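Local coordinates for copper homeostasis protein CutC (Streptococcus agalactiae, PDB 2BDQ) that probably binds copper ions and takes part in copper homeostasis in the cytoplasm, at residues 68-73 and 95-100; 61-66 and 76-81; 104-109 and 143-148; 137-142 and 176-181; 25-30 and 55-60. All coordinates share one frame; numbering follows the deposited sequence.

Interaction 1. Residues 68-73 and 95-100; sequences FVYNDL and LGILTS
Phe68 and Leu98 lie side by side with their side chains pointing the same way, CB of Phe68 resting 4.0 Å from CG of Leu98. Further out, the Phe68 ring reaches CD1 of Leu98 with its CD2 atom and approaches the Gly96 carbonyl oxygen obliquely. Tyr70 meets the other segment differently: its ring turns an edge to it, CE1 lying 3.3 Å from Gly96 O and CD1 3.8 Å from Ile97 CG2, both partners close to the ring plane. Although the first side-chain bond of Ile97 leads away from 68-73, CG2, anti to the backbone N, still lies beside Phe68 O and the tyrosine edge. One face of the tyrosine ring is covered near its rim by the carbonyl carbon of Phe68. The backbones are joined by a nearly straight hydrogen bond from Leu98 N to Phe68 O (2.8 Å, 173°), the donor standing well above the carbonyl plane. A water donates to Tyr70 OH and accepts a weak bond from Gly96 N. Val69 lays CG2 against Leu98 O at 3.5 Å. The contact thus ties the loop that leads into helix 72-87 to the loop that follows strand 92-95; Ile97 also packs on helix 106-116, Leu98 touches Phe123 of strand 121-123, and the Phe68 ring meets that of His124.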
# COMPACT_ATOMS: atom_id res chain seq x y z
N PHE A 68 -10.18 12.82 3.71
CA PHE A 68 -9.31 13.01 4.85
C PHE A 68 -10.22 13.09 6.07
O PHE A 68 -9.83 13.57 7.13
CB PHE A 68 -8.47 14.29 4.70
CG PHE A 68 -7.55 14.27 3.51
CD1 PHE A 68 -6.52 13.33 3.43
CD2 PHE A 68 -7.75 15.15 2.44
CE1 PHE A 68 -5.71 13.26 2.29
CE2 PHE A 68 -6.95 15.08 1.30
CZ PHE A 68 -5.93 14.13 1.22
N VAL A 69 -11.46 12.62 5.91
CA VAL A 69 -12.43 12.61 7.01
C VAL A 69 -12.48 11.16 7.45
O VAL A 69 -13.20 10.35 6.85
CB VAL A 69 -13.84 13.05 6.55
CG1 VAL A 69 -14.74 13.25 7.75
CG2 VAL A 69 -13.74 14.33 5.74
N TYR A 70 -11.71 10.82 8.48
CA TYR A 70 -11.63 9.45 8.95
C TYR A 70 -12.58 9.07 10.07
O TYR A 70 -12.84 9.86 10.98
CB TYR A 70 -10.19 9.14 9.39
CG TYR A 70 -9.15 9.45 8.34
CD1 TYR A 70 -8.26 10.52 8.51
CD2 TYR A 70 -9.04 8.68 7.18
CE1 TYR A 70 -7.30 10.82 7.54
CE2 TYR A 70 -8.09 8.97 6.21
CZ TYR A 70 -7.23 10.04 6.38
OH TYR A 70 -6.32 10.31 5.39
N ASN A 71 -13.08 7.84 10.00
CA ASN A 71 -13.97 7.33 11.03
C ASN A 71 -13.10 6.76 12.16
O ASN A 71 -11.88 6.65 12.03
CB ASN A 71 -14.91 6.27 10.44
CG ASN A 71 -14.18 5.06 9.88
OD1 ASN A 71 -14.68 4.38 8.98
ND2 ASN A 71 -13.00 4.77 10.41
N ASP A 72 -13.75 6.39 13.26
CA ASP A 72 -13.04 5.85 14.43
C ASP A 72 -12.08 4.70 14.12
O ASP A 72 -10.94 4.69 14.57
CB ASP A 72 -14.06 5.43 15.48
CG ASP A 72 -14.81 6.61 16.07
OD1 ASP A 72 -15.85 6.40 16.72
OD2 ASP A 72 -14.35 7.76 15.88
N LEU A 73 -12.55 3.73 13.34
CA LEU A 73 -11.73 2.57 13.00
C LEU A 73 -10.48 2.98 12.21
O LEU A 73 -9.38 2.45 12.45
CB LEU A 73 -12.59 1.57 12.21
CG LEU A 73 -12.12 0.11 12.22
CD1 LEU A 73 -13.22 -0.82 11.73
CD2 LEU A 73 -10.88 -0.00 11.36
N LEU A 95 0.78 13.13 7.91
CA LEU A 95 -0.64 12.83 8.03
C LEU A 95 -1.49 14.06 7.75
O LEU A 95 -0.98 15.17 7.59
CB LEU A 95 -0.95 12.30 9.43
CG LEU A 95 -0.85 13.28 10.61
CD1 LEU A 95 -1.59 12.72 11.81
CD2 LEU A 95 0.60 13.52 10.96
N GLY A 96 -2.81 13.87 7.70
CA GLY A 96 -3.69 14.99 7.46
C GLY A 96 -5.12 14.58 7.70
O GLY A 96 -5.63 13.65 7.06
N ILE A 97 -5.78 15.26 8.63
CA ILE A 97 -7.16 14.94 8.96
C ILE A 97 -8.02 16.20 8.86
O ILE A 97 -7.69 17.24 9.43
CB ILE A 97 -7.28 14.39 10.40
CG1 ILE A 97 -6.15 13.40 10.68
CG2 ILE A 97 -8.62 13.69 10.58
CD1 ILE A 97 -6.09 12.94 12.14
N LEU A 98 -9.14 16.09 8.15
CA LEU A 98 -10.05 17.22 7.98
C LEU A 98 -11.46 16.86 8.38
O LEU A 98 -11.84 15.70 8.34
CB LEU A 98 -10.08 17.68 6.52
CG LEU A 98 -8.78 18.13 5.85
CD1 LEU A 98 -9.11 18.49 4.41
CD2 LEU A 98 -8.16 19.30 6.59
N THR A 99 -12.24 17.87 8.74
CA THR A 99 -13.64 17.69 9.12
C THR A 99 -14.46 17.74 7.84
O THR A 99 -13.95 18.11 6.79
CB THR A 99 -14.12 18.83 10.05
OG1 THR A 99 -14.04 20.08 9.36
CG2 THR A 99 -13.26 18.90 11.32
N SER A 100 -15.73 17.37 7.95
CA SER A 100 -16.64 17.37 6.81
C SER A 100 -16.73 18.74 6.15
O SER A 100 -17.07 18.85 4.97
CB SER A 100 -18.04 16.91 7.24
OG SER A 100 -18.60 17.80 8.19
O HOH W 1 -3.61 11.20 6.45

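Interaction 2. Residues 61-66 and 76-81; sequences IRPRGG and RIMEED
Met78, a selenomethionine in this crystal, runs across the ring of Pro63, with CG 3.5 Å and SE 3.6 Å from Pro63 CD. Its CG is anti to the carbonyl carbon, and a bend at the last torsion (chi3 69°) swings the CE methyl round to Ile61, where it stops 3.6 Å from the carbonyl oxygen. The same residue therefore touches both Ile61 and Pro63, either side of Arg62: CE and CB meet Ile61, CG and SE meet the proline. Ile61 answers with its CG2 branch, 3.8 Å from Met78 CB, while CD1 reaches on along the helix to the backbone of Asp81. One turn back from Asp81, Ile77 extends the patch by setting CG2 4.0 Å from Pro63 CB. Arg62, between the two apolar residues, points the other way; its NH2 donates to Gly66 O at 3.1 Å, with the oxygen lying in the guanidinium plane, and its NH1 bonds to Gly35 O. On the helix the carboxylate of Asp81 is held by Gly41 N and Ser39 OG of the second subunit. The five residues that touch are all buried, and the contact is mainly apolar packing, with methyls also resting against backbone carbonyls: aliphatic carbon and selenium seat the middle of helix 72-87 against the loop after strand 56-60, while the charged groups are turned to other partners, several of them in the dimer interface.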
# COMPACT_ATOMS: atom_id res chain seq x y z
N ILE A 61 1.25 8.41 6.89
CA ILE A 61 0.25 7.84 7.78
C ILE A 61 -1.11 8.18 7.18
O ILE A 61 -1.66 9.26 7.43
CB ILE A 61 0.33 8.44 9.21
CG1 ILE A 61 1.73 8.25 9.79
CG2 ILE A 61 -0.73 7.79 10.09
CD1 ILE A 61 2.13 6.80 10.03
N ARG A 62 -1.63 7.27 6.36
CA ARG A 62 -2.92 7.44 5.70
C ARG A 62 -3.47 6.03 5.49
O ARG A 62 -2.90 5.25 4.74
CB ARG A 62 -2.73 8.16 4.36
CG ARG A 62 -4.00 8.58 3.67
CD ARG A 62 -3.65 9.39 2.43
NE ARG A 62 -4.81 9.80 1.66
CZ ARG A 62 -4.77 10.03 0.35
NH1 ARG A 62 -3.64 9.88 -0.32
NH2 ARG A 62 -5.88 10.41 -0.29
N PRO A 63 -4.59 5.70 6.16
CA PRO A 63 -5.28 4.40 6.13
C PRO A 63 -5.89 3.98 4.79
O PRO A 63 -6.27 2.82 4.62
CB PRO A 63 -6.32 4.55 7.22
CG PRO A 63 -6.74 5.97 7.01
CD PRO A 63 -5.42 6.69 6.86
N ARG A 64 -6.01 4.93 3.87
CA ARG A 64 -6.56 4.66 2.54
C ARG A 64 -6.62 5.94 1.71
O ARG A 64 -6.26 7.02 2.18
CB ARG A 64 -7.95 4.05 2.66
CG ARG A 64 -8.88 4.77 3.62
CD ARG A 64 -9.96 5.55 2.89
NE ARG A 64 -10.88 6.19 3.84
CZ ARG A 64 -11.23 7.47 3.77
NH1 ARG A 64 -10.75 8.24 2.80
NH2 ARG A 64 -12.04 8.00 4.68
N GLY A 65 -7.08 5.80 0.48
CA GLY A 65 -7.19 6.96 -0.39
C GLY A 65 -8.53 7.65 -0.24
O GLY A 65 -9.36 7.26 0.59
N GLY A 66 -8.74 8.69 -1.03
CA GLY A 66 -9.99 9.42 -0.96
C GLY A 66 -9.90 10.50 0.11
O GLY A 66 -8.84 11.09 0.31
N ARG A 76 -8.05 4.43 14.45
CA ARG A 76 -7.42 3.36 15.24
C ARG A 76 -6.27 2.77 14.41
O ARG A 76 -5.24 2.38 14.95
CB ARG A 76 -8.45 2.28 15.57
CG ARG A 76 -7.88 0.98 16.17
CD ARG A 76 -7.56 1.08 17.66
NE ARG A 76 -6.21 1.56 17.93
CZ ARG A 76 -5.09 0.86 17.72
NH1 ARG A 76 -5.16 -0.37 17.22
NH2 ARG A 76 -3.91 1.39 18.00
N ILE A 77 -6.47 2.70 13.10
CA ILE A 77 -5.46 2.17 12.20
C ILE A 77 -4.25 3.10 12.19
O ILE A 77 -3.10 2.66 12.33
CB ILE A 77 -6.04 2.05 10.76
CG1 ILE A 77 -7.03 0.88 10.72
CG2 ILE A 77 -4.92 1.85 9.77
CD1 ILE A 77 -7.87 0.83 9.46
N MSE A 78 -4.51 4.40 12.04
CA MSE A 78 -3.46 5.40 12.01
C MSE A 78 -2.65 5.44 13.31
O MSE A 78 -1.43 5.60 13.27
CB MSE A 78 -4.04 6.78 11.71
CG MSE A 78 -4.66 6.86 10.31
SE MSE A 78 -5.67 8.47 9.96
CE MSE A 78 -4.23 9.74 9.91
N GLU A 79 -3.32 5.29 14.45
CA GLU A 79 -2.59 5.31 15.72
C GLU A 79 -1.66 4.11 15.76
O GLU A 79 -0.52 4.22 16.19
CB GLU A 79 -3.56 5.25 16.91
CG GLU A 79 -2.87 5.15 18.27
CD GLU A 79 -3.85 5.04 19.43
OE1 GLU A 79 -4.67 4.09 19.44
OE2 GLU A 79 -3.81 5.90 20.33
N GLU A 80 -2.15 2.96 15.29
CA GLU A 80 -1.34 1.75 15.28
C GLU A 80 -0.15 1.90 14.34
O GLU A 80 0.97 1.55 14.68
CB GLU A 80 -2.19 0.55 14.84
CG GLU A 80 -1.50 -0.81 14.95
CD GLU A 80 -1.06 -1.14 16.37
OE1 GLU A 80 -1.83 -0.86 17.31
OE2 GLU A 80 0.06 -1.68 16.54
N ASP A 81 -0.40 2.43 13.14
CA ASP A 81 0.69 2.60 12.19
C ASP A 81 1.72 3.61 12.67
O ASP A 81 2.90 3.50 12.32
CB ASP A 81 0.14 2.97 10.80
CG ASP A 81 -0.38 1.74 10.06
OD1 ASP A 81 0.31 0.69 10.11
OD2 ASP A 81 -1.46 1.82 9.42

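Interaction 3. Residues 104-109 and 143-148; sequences IDTEAI and VALGFT
Two helix ends of the barrel's outer layer meet here: the N-terminal turn of helix 106-116 and the Schellman motif that finishes helix 135-144. At the first, Asp105 is the N-cap, and its OD1 accepts from Ala108 N at 3.0 Å, the donor standing well above the carboxylate plane. At the second, Gly146 takes a positive phi (79°), and its N bonds to Val143 O, one of the two bonds returning to the last turn. Leu145, just before that glycine, is the side chain that bridges the gap, using its two methyls separately. CD2 comes 3.8 Å from Thr106 CG2, and CD1 lies 4.0 Å from Ile109 CD1, the leucine and isoleucine side chains crossing at about a right angle. A longer contact links the same CD1 to Ile104 CG2. Thr106 presents its methyl because CG2 is anti to the backbone N, which puts OG1 beside that nitrogen instead. Ile109 likewise uses both branches: CD1 goes to Leu145, while CG2 meets the rim of the Phe147 ring, 3.8 Å from CE2 and in the ring plane. CB of Leu145 also lies at that ring's edge, which joins the three residues into one patch. Behind them Ile109 touches Phe123, and Phe147 touches Leu121, both of strand 121-123. Everything that crosses is methyl, methylene or ring edge, so the two helix ends are held by apolar packing, partly at the surface, with little directional constraint. The polar bonds noted at each end, the Asp105 cap and the Gly146 turn, stay on their own side, so the join itself is apolar.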
# COMPACT_ATOMS: atom_id res chain seq x y z
N ILE A 104 -9.34 21.82 9.59
CA ILE A 104 -8.47 20.92 10.32
C ILE A 104 -9.19 20.30 11.50
O ILE A 104 -9.73 21.01 12.34
CB ILE A 104 -7.22 21.66 10.82
CG1 ILE A 104 -6.37 22.09 9.63
CG2 ILE A 104 -6.42 20.75 11.75
CD1 ILE A 104 -5.09 22.76 10.01
N ASP A 105 -9.21 18.97 11.54
CA ASP A 105 -9.87 18.27 12.63
C ASP A 105 -8.89 18.19 13.80
O ASP A 105 -8.20 17.18 13.97
CB ASP A 105 -10.29 16.86 12.19
CG ASP A 105 -11.17 16.17 13.22
OD1 ASP A 105 -11.09 16.53 14.41
OD2 ASP A 105 -11.94 15.26 12.84
N THR A 106 -8.84 19.25 14.59
CA THR A 106 -7.95 19.34 15.75
C THR A 106 -8.16 18.24 16.78
O THR A 106 -7.19 17.68 17.28
CB THR A 106 -8.10 20.71 16.47
OG1 THR A 106 -7.83 21.78 15.55
CG2 THR A 106 -7.12 20.81 17.64
N GLU A 107 -9.41 17.93 17.09
CA GLU A 107 -9.69 16.90 18.08
C GLU A 107 -9.15 15.54 17.65
O GLU A 107 -8.57 14.81 18.47
CB GLU A 107 -11.19 16.81 18.36
CG GLU A 107 -12.08 16.95 17.13
CD GLU A 107 -12.44 18.40 16.83
OE1 GLU A 107 -13.13 19.02 17.67
OE2 GLU A 107 -12.04 18.92 15.76
N ALA A 108 -9.32 15.18 16.38
CA ALA A 108 -8.83 13.89 15.89
C ALA A 108 -7.31 13.84 15.96
O ALA A 108 -6.74 12.84 16.41
CB ALA A 108 -9.32 13.64 14.46
N ILE A 109 -6.65 14.91 15.52
CA ILE A 109 -5.19 14.95 15.55
C ILE A 109 -4.66 14.85 16.98
O ILE A 109 -3.67 14.15 17.23
CB ILE A 109 -4.64 16.24 14.91
CG1 ILE A 109 -4.97 16.27 13.42
CG2 ILE A 109 -3.13 16.32 15.10
CD1 ILE A 109 -4.64 17.56 12.75
N VAL A 143 0.64 25.07 14.07
CA VAL A 143 1.74 25.50 14.91
C VAL A 143 1.41 25.14 16.36
O VAL A 143 2.26 24.64 17.11
CB VAL A 143 1.97 27.03 14.82
CG1 VAL A 143 2.98 27.48 15.88
CG2 VAL A 143 2.47 27.40 13.43
N ALA A 144 0.15 25.37 16.75
CA ALA A 144 -0.30 25.07 18.11
C ALA A 144 -0.28 23.57 18.38
O ALA A 144 -0.06 23.14 19.50
CB ALA A 144 -1.70 25.63 18.33
N LEU A 145 -0.53 22.78 17.33
CA LEU A 145 -0.53 21.33 17.45
C LEU A 145 0.88 20.76 17.45
O LEU A 145 1.07 19.55 17.57
CB LEU A 145 -1.33 20.72 16.31
CG LEU A 145 -2.83 20.99 16.38
CD1 LEU A 145 -3.51 20.55 15.10
CD2 LEU A 145 -3.41 20.24 17.58
N GLY A 146 1.88 21.63 17.32
CA GLY A 146 3.26 21.18 17.33
C GLY A 146 3.79 20.55 16.05
O GLY A 146 4.71 19.74 16.10
N PHE A 147 3.21 20.92 14.91
CA PHE A 147 3.63 20.40 13.61
C PHE A 147 4.92 21.07 13.14
O PHE A 147 5.12 22.26 13.39
CB PHE A 147 2.53 20.60 12.57
CG PHE A 147 1.58 19.45 12.46
CD1 PHE A 147 1.70 18.53 11.41
CD2 PHE A 147 0.58 19.26 13.42
CE1 PHE A 147 0.83 17.45 11.32
CE2 PHE A 147 -0.29 18.17 13.32
CZ PHE A 147 -0.16 17.26 12.26
N THR A 148 5.77 20.32 12.45
CA THR A 148 7.06 20.81 11.95
C THR A 148 6.99 21.46 10.57
O THR A 148 7.63 22.48 10.33
CB THR A 148 8.10 19.67 11.92
OG1 THR A 148 8.23 19.12 13.24
CG2 THR A 148 9.45 20.18 11.46

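Interaction 4. Residues 137-142 and 176-181; sequences KSIDQL and NNRIEI
The guanidinium of Arg178 turns its outer edge to Asp140, whose CG lies in its plane, while CG2 of Ile139 approaches obliquely, 4.0 Å from NH1. The grip is end-on but falls on a single atom: NH2 and NH1 both donate to Asp140 OD2, at 2.7 Å and 2.9 Å respectively, in a salt bridge. NH1 meets the oxygen nearly along its C-O axis, whereas NH2 comes from the anti side. Both bonds end on one oxygen and the carboxylate and guanidinium planes are 58° apart, so this is not the flat two-by-two pairing. A bend at chi3 (-65°) brings the end of the arginine round to the helix. The other carboxylate oxygen, OD1, is taken by Tyr174 OH, and the arginine also donates to Tyr174 O and Ala175 O, at the end of helix 165-175. Beneath the ion pair, Ile179 sets its CG2 4.1 Å from Ile139 CG2 and its CD1 4.2 Å from Leu142 CB, and all three side chains also pack on Ile150 of strand 149-152. A charged rim thus borders an apolar interior: the salt bridge, together with the bonds to the end of helix 165-175, fixes Arg178 in orientation, and the aliphatic layer below carries the burial.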
# COMPACT_ATOMS: atom_id res chain seq x y z
N LYS A 137 -5.43 30.57 9.31
CA LYS A 137 -5.78 30.14 10.66
C LYS A 137 -5.30 28.70 10.85
O LYS A 137 -4.79 28.34 11.91
CB LYS A 137 -7.29 30.20 10.86
CG LYS A 137 -7.86 31.61 10.81
CD LYS A 137 -9.10 31.68 9.92
CE LYS A 137 -8.88 32.67 8.79
NZ LYS A 137 -7.61 32.40 8.06
N SER A 138 -5.48 27.89 9.81
CA SER A 138 -5.07 26.50 9.84
C SER A 138 -3.58 26.40 10.19
O SER A 138 -3.17 25.51 10.92
CB SER A 138 -5.36 25.84 8.50
OG SER A 138 -6.75 25.90 8.20
N ILE A 139 -2.78 27.33 9.67
CA ILE A 139 -1.36 27.35 9.94
C ILE A 139 -1.13 27.55 11.44
O ILE A 139 -0.36 26.82 12.07
CB ILE A 139 -0.65 28.47 9.13
CG1 ILE A 139 -0.59 28.06 7.65
CG2 ILE A 139 0.74 28.73 9.69
CD1 ILE A 139 0.02 29.13 6.72
N ASP A 140 -1.82 28.53 12.00
CA ASP A 140 -1.72 28.83 13.43
C ASP A 140 -2.10 27.59 14.23
O ASP A 140 -1.47 27.28 15.23
CB ASP A 140 -2.67 29.98 13.81
CG ASP A 140 -2.18 31.32 13.30
OD1 ASP A 140 -3.03 32.21 13.08
OD2 ASP A 140 -0.96 31.50 13.12
N GLN A 141 -3.14 26.88 13.78
CA GLN A 141 -3.59 25.68 14.46
C GLN A 141 -2.53 24.59 14.36
O GLN A 141 -2.30 23.86 15.32
CB GLN A 141 -4.89 25.16 13.85
CG GLN A 141 -6.11 26.00 14.16
CD GLN A 141 -7.32 25.54 13.38
OE1 GLN A 141 -8.44 25.95 13.66
NE2 GLN A 141 -7.10 24.68 12.39
N LEU A 142 -1.89 24.47 13.20
CA LEU A 142 -0.85 23.46 13.03
C LEU A 142 0.35 23.78 13.91
O LEU A 142 1.00 22.88 14.44
CB LEU A 142 -0.42 23.36 11.56
CG LEU A 142 -1.46 22.77 10.62
CD1 LEU A 142 -0.91 22.75 9.21
CD2 LEU A 142 -1.84 21.36 11.08
N ASN A 176 5.79 32.89 9.00
CA ASN A 176 6.85 33.61 9.70
C ASN A 176 7.81 32.71 10.48
O ASN A 176 8.03 32.90 11.68
CB ASN A 176 6.20 34.63 10.65
CG ASN A 176 7.19 35.59 11.27
OD1 ASN A 176 8.12 36.06 10.61
ND2 ASN A 176 6.97 35.91 12.54
N ASN A 177 8.35 31.71 9.79
CA ASN A 177 9.31 30.77 10.37
C ASN A 177 8.83 29.96 11.56
O ASN A 177 9.64 29.31 12.22
CB ASN A 177 10.59 31.51 10.73
CG ASN A 177 11.28 32.10 9.52
OD1 ASN A 177 11.67 31.38 8.60
ND2 ASN A 177 11.43 33.42 9.50
N ARG A 178 7.53 29.99 11.84
CA ARG A 178 7.01 29.22 12.97
C ARG A 178 6.83 27.78 12.55
O ARG A 178 6.73 26.87 13.38
CB ARG A 178 5.66 29.79 13.43
CG ARG A 178 5.74 31.17 14.07
CD ARG A 178 4.35 31.64 14.40
NE ARG A 178 3.58 31.83 13.18
CZ ARG A 178 2.26 31.70 13.08
NH1 ARG A 178 1.66 31.91 11.92
NH2 ARG A 178 1.55 31.34 14.14
N ILE A 179 6.77 27.57 11.24
CA ILE A 179 6.61 26.24 10.70
C ILE A 179 7.07 26.26 9.24
O ILE A 179 6.83 27.23 8.53
CB ILE A 179 5.14 25.79 10.79
CG1 ILE A 179 5.01 24.33 10.34
CG2 ILE A 179 4.26 26.70 9.95
CD1 ILE A 179 3.67 23.72 10.65
N GLU A 180 7.73 25.19 8.81
CA GLU A 180 8.24 25.09 7.45
C GLU A 180 7.20 24.80 6.39
O GLU A 180 6.29 23.99 6.60
CB GLU A 180 9.34 24.02 7.37
CG GLU A 180 10.70 24.46 7.91
CD GLU A 180 11.33 25.60 7.11
OE1 GLU A 180 11.13 26.78 7.48
OE2 GLU A 180 12.02 25.33 6.09
N ILE A 181 7.34 25.45 5.24
CA ILE A 181 6.43 25.24 4.13
C ILE A 181 7.19 24.50 3.02
O ILE A 181 8.29 24.89 2.62
CB ILE A 181 5.93 26.58 3.56
CG1 ILE A 181 5.10 27.33 4.61
CG2 ILE A 181 5.14 26.32 2.28
CD1 ILE A 181 3.77 26.68 4.94

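Interaction 5. Residues 25-30 and 55-60; sequences VELCDN and ISVAVM
Leu27 N donates to Ala58 O at 2.8 Å, the shortest polar bond between these strands, and Leu27 O takes Met60 N in return at 2.9 Å. Two residues earlier Val25 does the same with Ser56 O and Ala58 N, the latter bond almost straight (176°). Leu27 and Val25 thus each bond to the two residues flanking their opposite number, the parallel ladder in which Glu26 pairs with Ala58. The CA of Glu26 adds a CH...O contact to Ala58 O. Between the side chains, Leu27 CB rests 3.9 Å from Val57 CG1, on the face shared with Val25 and Val59. Val25 CG1 sits between the backbone N and the carbonyl carbon and is pressed to 3.4 Å from Ile55 CD1, a tight fit. Cys28 and Met60, a selenomethionine, are tighter still, CB to CB 3.3 Å. Glu26 extends on the other face, its CD near Met60 CG, and touches Glu5 and Cys7 of strand 3-9. The strand axes make an angle of 36°, and the intervening helix 40-52 packs on Val25 and Val57: this is a beta-alpha-beta crossover of the TIM barrel, the fold of the CutC family.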
# COMPACT_ATOMS: atom_id res chain seq x y z
N VAL A 25 13.26 11.45 2.10
CA VAL A 25 12.33 10.74 1.25
C VAL A 25 11.03 10.55 2.00
O VAL A 25 11.02 10.32 3.21
CB VAL A 25 12.93 9.38 0.79
CG1 VAL A 25 13.82 8.83 1.86
CG2 VAL A 25 11.83 8.39 0.46
N GLU A 26 9.92 10.70 1.28
CA GLU A 26 8.61 10.49 1.88
C GLU A 26 8.28 9.05 1.50
O GLU A 26 8.09 8.74 0.32
CB GLU A 26 7.55 11.43 1.29
CG GLU A 26 6.19 11.25 1.96
CD GLU A 26 5.06 11.99 1.26
OE1 GLU A 26 4.81 11.71 0.07
OE2 GLU A 26 4.42 12.85 1.90
N LEU A 27 8.24 8.18 2.50
CA LEU A 27 7.96 6.77 2.27
C LEU A 27 6.47 6.43 2.35
O LEU A 27 5.82 6.68 3.36
CB LEU A 27 8.73 5.92 3.30
CG LEU A 27 9.14 4.47 2.98
CD1 LEU A 27 9.28 3.67 4.27
CD2 LEU A 27 8.09 3.83 2.11
N CYS A 28 5.94 5.88 1.27
CA CYS A 28 4.55 5.47 1.26
C CYS A 28 4.34 4.41 0.18
O CYS A 28 5.30 3.96 -0.45
CB CYS A 28 3.60 6.66 1.04
SG CYS A 28 4.13 7.94 -0.12
N ASP A 29 3.11 3.97 0.01
CA ASP A 29 2.81 2.98 -1.01
C ASP A 29 1.59 3.53 -1.73
O ASP A 29 1.13 4.63 -1.42
CB ASP A 29 2.51 1.62 -0.36
CG ASP A 29 2.30 0.52 -1.39
OD1 ASP A 29 2.88 0.59 -2.49
OD2 ASP A 29 1.56 -0.44 -1.09
N ASN A 30 1.10 2.80 -2.73
CA ASN A 30 -0.09 3.20 -3.45
C ASN A 30 -0.08 4.67 -3.88
O ASN A 30 -0.99 5.43 -3.51
CB ASN A 30 -1.31 2.95 -2.55
CG ASN A 30 -2.60 2.80 -3.33
OD1 ASN A 30 -2.72 3.24 -4.47
ND2 ASN A 30 -3.59 2.18 -2.70
N ILE A 55 20.16 9.44 4.69
CA ILE A 55 19.00 10.21 4.26
C ILE A 55 17.83 9.97 5.22
O ILE A 55 17.59 8.84 5.64
CB ILE A 55 18.61 9.87 2.81
CG1 ILE A 55 17.24 10.47 2.49
CG2 ILE A 55 18.62 8.38 2.61
CD1 ILE A 55 16.82 10.26 1.06
N SER A 56 17.13 11.04 5.57
CA SER A 56 15.99 10.97 6.48
C SER A 56 14.78 10.37 5.81
O SER A 56 14.65 10.40 4.58
CB SER A 56 15.64 12.37 7.00
OG SER A 56 16.74 12.93 7.69
N VAL A 57 13.87 9.85 6.63
CA VAL A 57 12.66 9.20 6.15
C VAL A 57 11.39 9.69 6.81
O VAL A 57 11.24 9.58 8.02
CB VAL A 57 12.74 7.69 6.40
CG1 VAL A 57 11.54 6.99 5.76
CG2 VAL A 57 14.05 7.14 5.86
N ALA A 58 10.46 10.23 6.02
CA ALA A 58 9.18 10.70 6.54
C ALA A 58 8.15 9.66 6.12
O ALA A 58 7.91 9.46 4.93
CB ALA A 58 8.84 12.06 5.94
N VAL A 59 7.54 8.98 7.09
CA VAL A 59 6.56 7.94 6.79
C VAL A 59 5.12 8.43 6.67
O VAL A 59 4.61 9.13 7.55
CB VAL A 59 6.62 6.80 7.84
CG1 VAL A 59 5.58 5.74 7.54
CG2 VAL A 59 8.01 6.19 7.84
N MSE A 60 4.47 8.04 5.58
CA MSE A 60 3.09 8.40 5.33
C MSE A 60 2.13 7.66 6.25
O MSE A 60 2.19 6.43 6.38
CB MSE A 60 2.70 8.11 3.87
CG MSE A 60 2.45 9.35 3.03
SE MSE A 60 0.78 10.20 3.53
CE MSE A 60 0.16 10.71 1.77

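Overall arrangement
All five contacts belong to one closed barrel of eight parallel strands and its surrounding helices. Interaction 5 comes first along the chain and joins two neighbouring strands, its second segment running directly into interaction 2. Interactions 1 and 2 alternate in sequence, share helix 72-87 and touch through Tyr70, with centres 9 Å apart. Interactions 3 and 4 likewise alternate and share helix 135-144, their centres 10 Å apart; interaction 1 touches interaction 3 through Ile97, with centres 12 Å apart. Interactions 1 to 4 thus form a continuous chain of touching contacts, while interactions 3 and 5 lie on opposite sides of the centre. Segments of interactions 2 and 5 also meet the second subunit, so this part of the barrel takes part in the dimer interface.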